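Restriction endonuclease THAI (Thermoplasma acidophilum, PDB 3NDH) probably cleaves double-stranded DNA at a specific site as a type II restriction endonuclease, binding its substrate with intercalation between base pairs but without base flipping. Local coordinates at residues 56-59 with 60-64; 67-70 with 71-74; 162-165 with 166-170. All coordinates share one frame; numbering follows the deposited sequence. Where two conformers were deposited one is given.

Interaction 1. Residues 56-59 with 60-64; sequences MEVG and SLRER. With nucleotides of chain C; nucleotides of chain D.
Val58 O takes the amide of Arg62 at 2.9 Å from Arg62 N, an almost straight bond (173°) that sets the first turn of helix 58-74. One residue earlier Glu57 O accepts Ser60 N, which stands well above the carbonyl plane; one residue later Gly59 O receives Glu63 N. The side chain of Arg62 follows its amide back toward Val58: with CG beside the backbone N (chi1 -70°) and the chain extended to NE, its guanidinium is laid flat against the valine, whose CG1 sits over the centre of one face, 3.4 Å from Arg62 CZ. Beta-branched valine suits this place by offering two methyls, CG1 over that face and CG2 beside NE. NH1 faces a DNA phosphate, with which it forms a salt bridge, and also bonds Thr103 OG1. With a leucine in place of Arg62, the phosphate would probably lose its charged mate, Thr103 its partner, and Val58 CG1 the flat group it supports.

Gly59 suits its place because a side chain would collide with the DNA: its CA is already 3.2 Å from O3' of DC7 of chain C. Ser60, small and polar, brings OG to 3.4 Å from O4' of the same sugar. On the minor-groove side, Glu57 OE1 accepts a weak bond from N2 of DG6 of chain D, 3.3 Å long. Unbranched Met56 slides between bases, CG 3.1 Å from N3 of DG8 of chain C and CE 3.6 Å from N3 of DC7 of chain C.

Glu63, salt-bridged to Arg50 of the second subunit, lies near the sodium ion bound by Asp91 and Ile101. Such a loop leading into a helix, its Met56 threaded between bases from the minor groove near a metal site, is the intercalating element of this PD-(D/E)XK endonuclease–DNA complex.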
loop_
_atom_site.group_PDB
_atom_site.type_symbol
_atom_site.label_atom_id
_atom_site.label_comp_id
_atom_site.label_asym_id
_atom_site.label_seq_id
_atom_site.Cartn_x
_atom_site.Cartn_y
_atom_site.Cartn_z
ATOM N N MET A 56 2.072 -0.246 -5.682
ATOM C CA MET A 56 1.991 -1.633 -5.220
ATOM C C MET A 56 0.765 -1.875 -4.380
ATOM O O MET A 56 0.189 -2.979 -4.423
ATOM C CB MET A 56 3.238 -1.988 -4.388
ATOM C CG MET A 56 4.479 -2.103 -5.228
ATOM S SD MET A 56 5.948 -2.424 -4.274
ATOM C CE MET A 56 5.653 -4.080 -3.712
ATOM N N GLU A 57 0.315 -0.842 -3.665
ATOM C CA GLU A 57 -0.828 -0.955 -2.792
ATOM C C GLU A 57 -2.128 -1.214 -3.551
ATOM O O GLU A 57 -3.143 -1.561 -2.939
ATOM C CB GLU A 57 -0.939 0.263 -1.866
ATOM C CG GLU A 57 -1.321 1.547 -2.526
ATOM C CD GLU A 57 -0.170 2.376 -3.050
ATOM O OE1 GLU A 57 0.919 1.848 -3.321
ATOM O OE2 GLU A 57 -0.378 3.614 -3.216
ATOM N N VAL A 58 -2.129 -1.076 -4.869
ATOM C CA VAL A 58 -3.285 -1.517 -5.663
ATOM C C VAL A 58 -3.656 -2.946 -5.349
ATOM O O VAL A 58 -4.826 -3.304 -5.433
ATOM C CB VAL A 58 -3.034 -1.334 -7.180
ATOM C CG1 VAL A 58 -2.038 -2.375 -7.720
ATOM C CG2 VAL A 58 -4.352 -1.338 -7.960
ATOM N N GLY A 59 -2.680 -3.780 -5.022
ATOM C CA GLY A 59 -2.938 -5.174 -4.710
ATOM C C GLY A 59 -3.874 -5.348 -3.538
ATOM O O GLY A 59 -4.699 -6.266 -3.505
ATOM N N SER A 60 -3.771 -4.457 -2.565
ATOM C CA SER A 60 -4.598 -4.559 -1.378
ATOM C C SER A 60 -6.056 -4.261 -1.712
ATOM O O SER A 60 -6.984 -4.890 -1.204
ATOM C CB SER A 60 -4.036 -3.601 -0.320
ATOM O OG SER A 60 -2.639 -3.829 -0.069
ATOM N N LEU A 61 -6.270 -3.321 -2.628
ATOM C CA LEU A 61 -7.606 -3.006 -3.071
ATOM C C LEU A 61 -8.193 -4.074 -4.020
ATOM O O LEU A 61 -9.352 -4.451 -3.918
ATOM C CB LEU A 61 -7.590 -1.604 -3.694
ATOM C CG LEU A 61 -8.926 -0.926 -3.977
ATOM C CD1 LEU A 61 -9.896 -0.994 -2.784
ATOM C CD2 LEU A 61 -8.696 0.527 -4.400
ATOM N N ARG A 62 -7.381 -4.582 -4.952
ATOM C CA ARG A 62 -7.813 -5.696 -5.803
ATOM C C ARG A 62 -8.220 -6.888 -4.951
ATOM O O ARG A 62 -9.169 -7.575 -5.259
ATOM C CB ARG A 62 -6.648 -6.114 -6.696
ATOM C CG ARG A 62 -6.290 -5.124 -7.778
ATOM C CD ARG A 62 -5.018 -5.608 -8.439
ATOM N NE ARG A 62 -4.496 -4.703 -9.440
ATOM C CZ ARG A 62 -3.228 -4.704 -9.846
ATOM N NH1 ARG A 62 -2.372 -5.552 -9.328
ATOM N NH2 ARG A 62 -2.831 -3.838 -10.765
ATOM N N GLU A 63 -7.496 -7.133 -3.865
ATOM C CA GLU A 63 -7.817 -8.240 -2.956
ATOM C C GLU A 63 -9.216 -8.071 -2.384
ATOM O O GLU A 63 -9.978 -9.039 -2.331
ATOM C CB GLU A 63 -6.804 -8.287 -1.827
ATOM C CG GLU A 63 -6.996 -9.416 -0.823
ATOM C CD GLU A 63 -6.336 -9.038 0.473
ATOM O OE1 GLU A 63 -5.102 -8.742 0.490
ATOM O OE2 GLU A 63 -7.067 -8.975 1.492
ATOM N N ARG A 64 -9.575 -6.848 -1.991
ATOM C CA ARG A 64 -10.933 -6.583 -1.508
ATOM C C ARG A 64 -11.991 -6.977 -2.526
ATOM O O ARG A 64 -13.029 -7.522 -2.186
ATOM C CB ARG A 64 -11.118 -5.108 -1.147
ATOM C CG ARG A 64 -10.438 -4.694 0.100
ATOM C CD ARG A 64 -11.049 -3.409 0.649
ATOM N NE ARG A 64 -10.123 -2.782 1.553
ATOM C CZ ARG A 64 -9.785 -1.501 1.511
ATOM N NH1 ARG A 64 -10.352 -0.675 0.639
ATOM N NH2 ARG A 64 -8.908 -1.049 2.378
ATOM P P DC C 7 0.045 -9.910 0.959
ATOM O OP1 DC C 7 -1.193 -10.653 0.705
ATOM O OP2 DC C 7 1.362 -10.590 0.803
ATOM O "O5'" DC C 7 0.044 -8.608 0.046
ATOM C "C5'" DC C 7 -1.169 -7.949 -0.284
ATOM C "C4'" DC C 7 -0.867 -6.730 -1.120
ATOM O "O4'" DC C 7 0.016 -5.869 -0.377
ATOM C "C3'" DC C 7 -0.105 -7.004 -2.414
ATOM O "O3'" DC C 7 -1.033 -7.418 -3.447
ATOM C "C2'" DC C 7 0.525 -5.644 -2.691
ATOM C "C1'" DC C 7 0.659 -4.995 -1.296
ATOM N N1 DC C 7 2.043 -4.774 -0.833
ATOM C C2 DC C 7 2.596 -3.498 -0.972
ATOM O O2 DC C 7 1.871 -2.569 -1.363
ATOM N N3 DC C 7 3.898 -3.297 -0.665
ATOM C C4 DC C 7 4.638 -4.311 -0.210
ATOM N N4 DC C 7 5.934 -4.081 0.020
ATOM C C5 DC C 7 4.084 -5.607 0.013
ATOM C C6 DC C 7 2.790 -5.794 -0.306
ATOM P P DG C 8 -0.540 -8.357 -4.672
ATOM O OP1 DG C 8 -1.750 -8.960 -5.281
ATOM O OP2 DG C 8 0.554 -9.234 -4.177
ATOM O "O5'" DG C 8 0.083 -7.335 -5.730
ATOM C "C5'" DG C 8 1.489 -7.060 -5.776
ATOM C "C4'" DG C 8 1.767 -5.974 -6.792
ATOM O "O4'" DG C 8 3.071 -5.383 -6.571
ATOM C "C3'" DG C 8 1.743 -6.394 -8.263
ATOM O "O3'" DG C 8 1.187 -5.295 -9.006
ATOM C "C2'" DG C 8 3.221 -6.598 -8.561
ATOM C "C1'" DG C 8 3.828 -5.450 -7.775
ATOM N N9 DG C 8 5.230 -5.598 -7.410
ATOM C C8 DG C 8 5.885 -6.749 -7.035
ATOM N N7 DG C 8 7.140 -6.549 -6.741
ATOM C C5 DG C 8 7.328 -5.186 -6.942
ATOM C C6 DG C 8 8.488 -4.376 -6.781
ATOM O O6 DG C 8 9.628 -4.717 -6.438
ATOM N N1 DG C 8 8.222 -3.041 -7.074
ATOM C C2 DG C 8 7.002 -2.549 -7.476
ATOM N N2 DG C 8 6.938 -1.229 -7.702
ATOM N N3 DG C 8 5.926 -3.294 -7.645
ATOM C C4 DG C 8 6.158 -4.590 -7.356
ATOM P P DG D 6 11.634 5.245 -2.187
ATOM O OP1 DG D 6 12.160 6.506 -1.640
ATOM O OP2 DG D 6 12.047 3.963 -1.583
ATOM O "O5'" DG D 6 10.043 5.287 -2.200
ATOM C "C5'" DG D 6 9.347 6.165 -3.083
ATOM C "C4'" DG D 6 7.870 5.840 -3.083
ATOM O "O4'" DG D 6 7.669 4.495 -3.556
ATOM C "C3'" DG D 6 7.214 5.862 -1.706
ATOM O "O3'" DG D 6 6.773 7.187 -1.415
ATOM C "C2'" DG D 6 6.032 4.929 -1.887
ATOM C "C1'" DG D 6 6.560 3.900 -2.883
ATOM N N9 DG D 6 7.014 2.627 -2.328
ATOM C C8 DG D 6 8.315 2.248 -2.127
ATOM N N7 DG D 6 8.428 1.018 -1.713
ATOM C C5 DG D 6 7.122 0.565 -1.621
ATOM C C6 DG D 6 6.623 -0.703 -1.260
ATOM O O6 DG D 6 7.257 -1.724 -0.982
ATOM N N1 DG D 6 5.233 -0.734 -1.270
ATOM C C2 DG D 6 4.423 0.319 -1.603
ATOM N N2 DG D 6 3.106 0.081 -1.535
ATOM N N3 DG D 6 4.879 1.509 -1.975
ATOM C C4 DG D 6 6.230 1.557 -1.964
#

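Interaction 2. Residues 67-70 with 71-74; sequences SSLL and IYKF
The ring of Phe74 turns an edge to Leu70 O, which lies near the ring plane 3.4 Å from Phe74 CD2, while one face is covered by the neighbouring Lys73, whose CG stands over the ring centre. Leu69 O likewise lies near the plane of the Tyr72 ring, at its edge, and Leu69 CD1 approaches Tyr72 CD2 at 4.3 Å. The Phe74 ring gets its place from chi1 of -63°, which sets CG beside the backbone N and brings CD2 back alongside the preceding turn, 4.5 Å from Leu70 CB. Tyr72 takes the other course: its CG is anti to the backbone N (chi1 171°), and the ring leads off toward Leu28 and Lys32 of helix 27-46 and Trp222 of the second subunit.

Four regular backbone bonds join the turns, from Ile71 N to Ser67 O through Phe74 N to Leu70 O; the last, 2.8 Å long, uses the same carbonyl that the phenyl edge touches. Ile71 lays CG1 against Ser67 O at 3.5 Å.

Residue types follow the surroundings. Ser67 and Ser68 are small and buried, and send their hydroxyls back to Glu63 O, weakly, and to Arg64 O. Leu70 fills the space toward Val92, Ile99 and helix 19-25, and Lys73, apolar along its shaft, carries its charge out to a salt bridge with Asp26.

This is i to i+3 and i to i+4 packing in the closing turns of a core alpha-helix, with apolar side chains turned to the flanking helices, the central sheet of the endonuclease fold and the second subunit.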
loop_
_atom_site.group_PDB
_atom_site.type_symbol
_atom_site.label_atom_id
_atom_site.label_comp_id
_atom_site.label_asym_id
_atom_site.label_seq_id
_atom_site.Cartn_x
_atom_site.Cartn_y
_atom_site.Cartn_z
ATOM N N SER A 67 -12.159 -10.823 -2.626
ATOM C CA SER A 67 -12.892 -11.310 -1.449
ATOM C C SER A 67 -14.395 -11.028 -1.549
ATOM O O SER A 67 -15.220 -11.815 -1.104
ATOM C CB SER A 67 -12.348 -10.688 -0.177
ATOM O OG SER A 67 -10.984 -11.066 0.029
ATOM N N SER A 68 -14.728 -9.882 -2.127
ATOM C CA SER A 68 -16.115 -9.489 -2.320
ATOM C C SER A 68 -16.845 -10.370 -3.325
ATOM O O SER A 68 -18.064 -10.593 -3.198
ATOM C CB SER A 68 -16.206 -8.027 -2.720
ATOM O OG SER A 68 -15.709 -7.205 -1.674
ATOM N N LEU A 69 -16.124 -10.902 -4.312
ATOM C CA LEU A 69 -16.714 -11.909 -5.202
ATOM C C LEU A 69 -17.107 -13.147 -4.420
ATOM O O LEU A 69 -18.150 -13.715 -4.651
ATOM C CB LEU A 69 -15.728 -12.260 -6.329
ATOM C CG LEU A 69 -16.224 -13.260 -7.360
ATOM C CD1 LEU A 69 -17.337 -12.677 -8.193
ATOM C CD2 LEU A 69 -15.029 -13.698 -8.210
ATOM N N LEU A 70 -16.253 -13.570 -3.495
ATOM C CA LEU A 70 -16.576 -14.716 -2.654
ATOM C C LEU A 70 -17.791 -14.422 -1.787
ATOM O O LEU A 70 -18.669 -15.259 -1.664
ATOM C CB LEU A 70 -15.413 -15.093 -1.754
ATOM C CG LEU A 70 -14.079 -15.365 -2.438
ATOM C CD1 LEU A 70 -13.016 -15.753 -1.424
ATOM C CD2 LEU A 70 -14.207 -16.426 -3.521
ATOM N N ILE A 71 -17.849 -13.235 -1.197
ATOM C CA ILE A 71 -19.035 -12.857 -0.393
ATOM C C ILE A 71 -20.299 -12.857 -1.250
ATOM O O ILE A 71 -21.342 -13.394 -0.843
ATOM C CB ILE A 71 -18.872 -11.474 0.262
ATOM C CG1 ILE A 71 -17.737 -11.481 1.311
ATOM C CG2 ILE A 71 -20.185 -11.036 0.901
ATOM C CD1 ILE A 71 -17.208 -10.104 1.720
ATOM N N TYR A 72 -20.191 -12.310 -2.458
ATOM C CA TYR A 72 -21.309 -12.292 -3.400
ATOM C C TYR A 72 -21.880 -13.692 -3.629
ATOM O O TYR A 72 -23.083 -13.878 -3.514
ATOM C CB TYR A 72 -20.834 -11.623 -4.711
ATOM C CG TYR A 72 -21.825 -11.730 -5.871
ATOM C CD1 TYR A 72 -23.077 -11.149 -5.799
ATOM C CD2 TYR A 72 -21.481 -12.395 -7.033
ATOM C CE1 TYR A 72 -23.972 -11.251 -6.862
ATOM C CE2 TYR A 72 -22.357 -12.498 -8.086
ATOM C CZ TYR A 72 -23.593 -11.924 -7.998
ATOM O OH TYR A 72 -24.471 -12.051 -9.073
ATOM N N LYS A 73 -21.044 -14.677 -3.933
ATOM C CA LYS A 73 -21.524 -16.015 -4.194
ATOM C C LYS A 73 -21.928 -16.763 -2.927
ATOM O O LYS A 73 -22.983 -17.424 -2.907
ATOM C CB LYS A 73 -20.508 -16.864 -4.956
ATOM C CG LYS A 73 -21.015 -18.300 -5.141
ATOM C CD LYS A 73 -20.287 -19.020 -6.221
ATOM C CE LYS A 73 -20.765 -20.438 -6.381
ATOM N NZ LYS A 73 -22.167 -20.569 -6.853
ATOM N N PHE A 74 -21.096 -16.721 -1.889
ATOM C CA PHE A 74 -21.265 -17.657 -0.768
ATOM C C PHE A 74 -21.941 -17.082 0.463
ATOM O O PHE A 74 -22.365 -17.853 1.341
ATOM C CB PHE A 74 -19.901 -18.232 -0.394
ATOM C CG PHE A 74 -19.292 -19.036 -1.486
ATOM C CD1 PHE A 74 -19.804 -20.287 -1.795
ATOM C CD2 PHE A 74 -18.232 -18.554 -2.218
ATOM C CE1 PHE A 74 -19.237 -21.038 -2.817
ATOM C CE2 PHE A 74 -17.679 -19.295 -3.242
ATOM C CZ PHE A 74 -18.172 -20.537 -3.529
#

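Interaction 3. Residues 162-165 with 166-170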
loop_
_atom_site.group_PDB
_atom_site.type_symbol
_atom_site.label_atom_id
_atom_site.label_comp_id
_atom_site.label_asym_id
_atom_site.label_seq_id
_atom_site.Cartn_x
_atom_site.Cartn_y
_atom_site.Cartn_z
ATOM N N ASP A 162 7.318 -30.322 -4.583
ATOM C CA ASP A 162 7.880 -31.650 -4.306
ATOM C C ASP A 162 8.764 -32.121 -5.461
ATOM O O ASP A 162 9.786 -32.755 -5.243
ATOM C CB ASP A 162 6.749 -32.652 -4.052
ATOM C CG ASP A 162 6.093 -32.478 -2.678
ATOM O OD1 ASP A 162 6.591 -31.692 -1.847
ATOM O OD2 ASP A 162 5.059 -33.139 -2.431
ATOM N N GLU A 163 8.366 -31.817 -6.689
ATOM C CA GLU A 163 9.083 -32.291 -7.879
ATOM C C GLU A 163 10.373 -31.560 -8.178
ATOM O O GLU A 163 11.329 -32.179 -8.620
ATOM C CB GLU A 163 8.174 -32.203 -9.106
ATOM C CG GLU A 163 7.108 -33.264 -9.093
ATOM C CD GLU A 163 6.065 -33.080 -10.152
ATOM O OE1 GLU A 163 5.790 -31.935 -10.552
ATOM O OE2 GLU A 163 5.490 -34.089 -10.568
ATOM N N ILE A 164 10.404 -30.253 -7.964
ATOM C CA ILE A 164 11.552 -29.450 -8.369
ATOM C C ILE A 164 12.406 -29.004 -7.183
ATOM O O ILE A 164 13.576 -28.654 -7.352
ATOM C CB ILE A 164 11.136 -28.240 -9.256
ATOM C CG1 ILE A 164 10.415 -27.152 -8.456
ATOM C CG2 ILE A 164 10.269 -28.711 -10.429
ATOM C CD1 ILE A 164 10.054 -25.926 -9.288
ATOM N N GLY A 165 11.821 -29.020 -5.989
ATOM C CA GLY A 165 12.546 -28.635 -4.788
ATOM C C GLY A 165 12.546 -27.143 -4.498
ATOM O O GLY A 165 12.356 -26.314 -5.391
ATOM N N LYS A 166 12.812 -26.813 -3.235
ATOM C CA LYS A 166 12.836 -25.428 -2.752
ATOM C C LYS A 166 13.789 -24.526 -3.525
ATOM O O LYS A 166 13.493 -23.356 -3.757
ATOM C CB LYS A 166 13.208 -25.399 -1.255
ATOM C CG LYS A 166 14.625 -25.884 -0.929
ATOM C CD LYS A 166 14.891 -25.944 0.572
ATOM C CE LYS A 166 16.270 -26.511 0.861
ATOM N NZ LYS A 166 16.283 -27.978 0.882
ATOM N N ASP A 167 14.941 -25.054 -3.929
ATOM C CA ASP A 167 15.963 -24.205 -4.546
ATOM C C ASP A 167 15.607 -23.776 -5.973
ATOM O O ASP A 167 16.148 -22.780 -6.475
ATOM C CB ASP A 167 17.328 -24.890 -4.469
ATOM C CG ASP A 167 17.777 -25.108 -3.034
ATOM O OD1 ASP A 167 17.936 -24.115 -2.301
ATOM O OD2 ASP A 167 17.993 -26.279 -2.641
ATOM N N LYS A 168 14.708 -24.519 -6.616
ATOM C CA LYS A 168 14.197 -24.160 -7.943
ATOM C C LYS A 168 12.840 -23.449 -7.881
ATOM O O LYS A 168 12.504 -22.689 -8.787
ATOM C CB LYS A 168 14.084 -25.397 -8.847
ATOM C CG LYS A 168 13.950 -25.038 -10.328
ATOM C CD LYS A 168 13.716 -26.248 -11.221
ATOM C CE LYS A 168 13.120 -25.835 -12.568
ATOM N NZ LYS A 168 12.371 -26.946 -13.234
ATOM N N TYR A 169 12.069 -23.695 -6.825
ATOM C CA TYR A 169 10.725 -23.095 -6.672
ATOM C C TYR A 169 10.793 -21.664 -6.144
ATOM O O TYR A 169 9.959 -20.831 -6.502
ATOM C CB TYR A 169 9.888 -23.958 -5.715
ATOM C CG TYR A 169 8.380 -23.756 -5.747
ATOM C CD1 TYR A 169 7.558 -24.655 -6.419
ATOM C CD2 TYR A 169 7.768 -22.696 -5.060
ATOM C CE1 TYR A 169 6.177 -24.483 -6.438
ATOM C CE2 TYR A 169 6.392 -22.525 -5.068
ATOM C CZ TYR A 169 5.593 -23.421 -5.767
ATOM O OH TYR A 169 4.220 -23.290 -5.802
ATOM N N ILE A 170 11.761 -21.404 -5.268
ATOM C CA ILE A 170 11.878 -20.157 -4.521
ATOM C C ILE A 170 13.094 -19.395 -5.013
ATOM O O ILE A 170 14.196 -19.960 -5.100
ATOM C CB ILE A 170 12.044 -20.433 -3.002
ATOM C CG1 ILE A 170 10.859 -21.234 -2.463
ATOM C CG2 ILE A 170 12.205 -19.122 -2.198
ATOM C CD1 ILE A 170 11.034 -21.709 -1.017
HETATM O O HOH W 1 15.727 -27.494 -6.112
#
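Ile164 and Lys168 cross at about a right angle, the isoleucine pointing into the turn that follows it and the lysine passing over its branch point. The lysine chain is extended beyond CG, and its CD lies 3.8 Å from Ile164 CB; two conformers of Lys168 were deposited, so the contacts of its far end describe one of them. The longer arm of the isoleucine, CG1 to CD1, goes further: chi1 of 72° places CG1 between the backbone N and the carbonyl carbon, and CD1 reaches the next turn, 3.9 Å from Tyr169 N and 4.0 Å from Tyr169 CD1, meeting the ring obliquely. A long, branched side chain suits this spot, touching an aliphatic shaft as well as an aromatic ring.

The side chains are brought together by a sharp break at Gly165, which ends one helix and serves as N-cap of the next. Its positive phi of 86° would jam a CB against the preceding carbonyl, so glycine is required. Gly165 O is gripped twice: Tyr169 N lies close to the line of the C=O, at 3.0 Å, though its N-H is bent from the bond, whereas Lys168 N, at 3.2 Å, stands above the carbonyl plane. A water bridges the break as well, donating to Ile164 O at 2.7 Å and accepting a weak bond from Lys168 N.

Tyr169 is the buried member, set edge-to-face with Phe161 and packed on Ala188 and Ile192. The kink thus turns the chain from helix 154-164 through the short helix 166-169 into strand 170-171, with helix 186-194 against Ile164 and Tyr169 and helix 120-129 beside Lys166 and Asp167.

Interactions 1 and 2 are successive parts of one helix, 58-74, with centres 16 Å apart: residues 56-64 lead into it and begin it against the DNA, and residues 67-74 finish it buried among this chain's helices and sheet and the second subunit, with the nearest atom about 10 Å from nucleic acid. Both also touch the second subunit, so the helix ties DNA contact to dimer contact. The sodium site lies close to the first, about 5 Å from the Glu63 side chain, and about 9 Å from that of Ser67. Interaction 3 stands apart at the surface, 28 Å from interaction 1 and 33 Å from interaction 2 between centres, and its Tyr169 side chain is about 14 Å from the sodium.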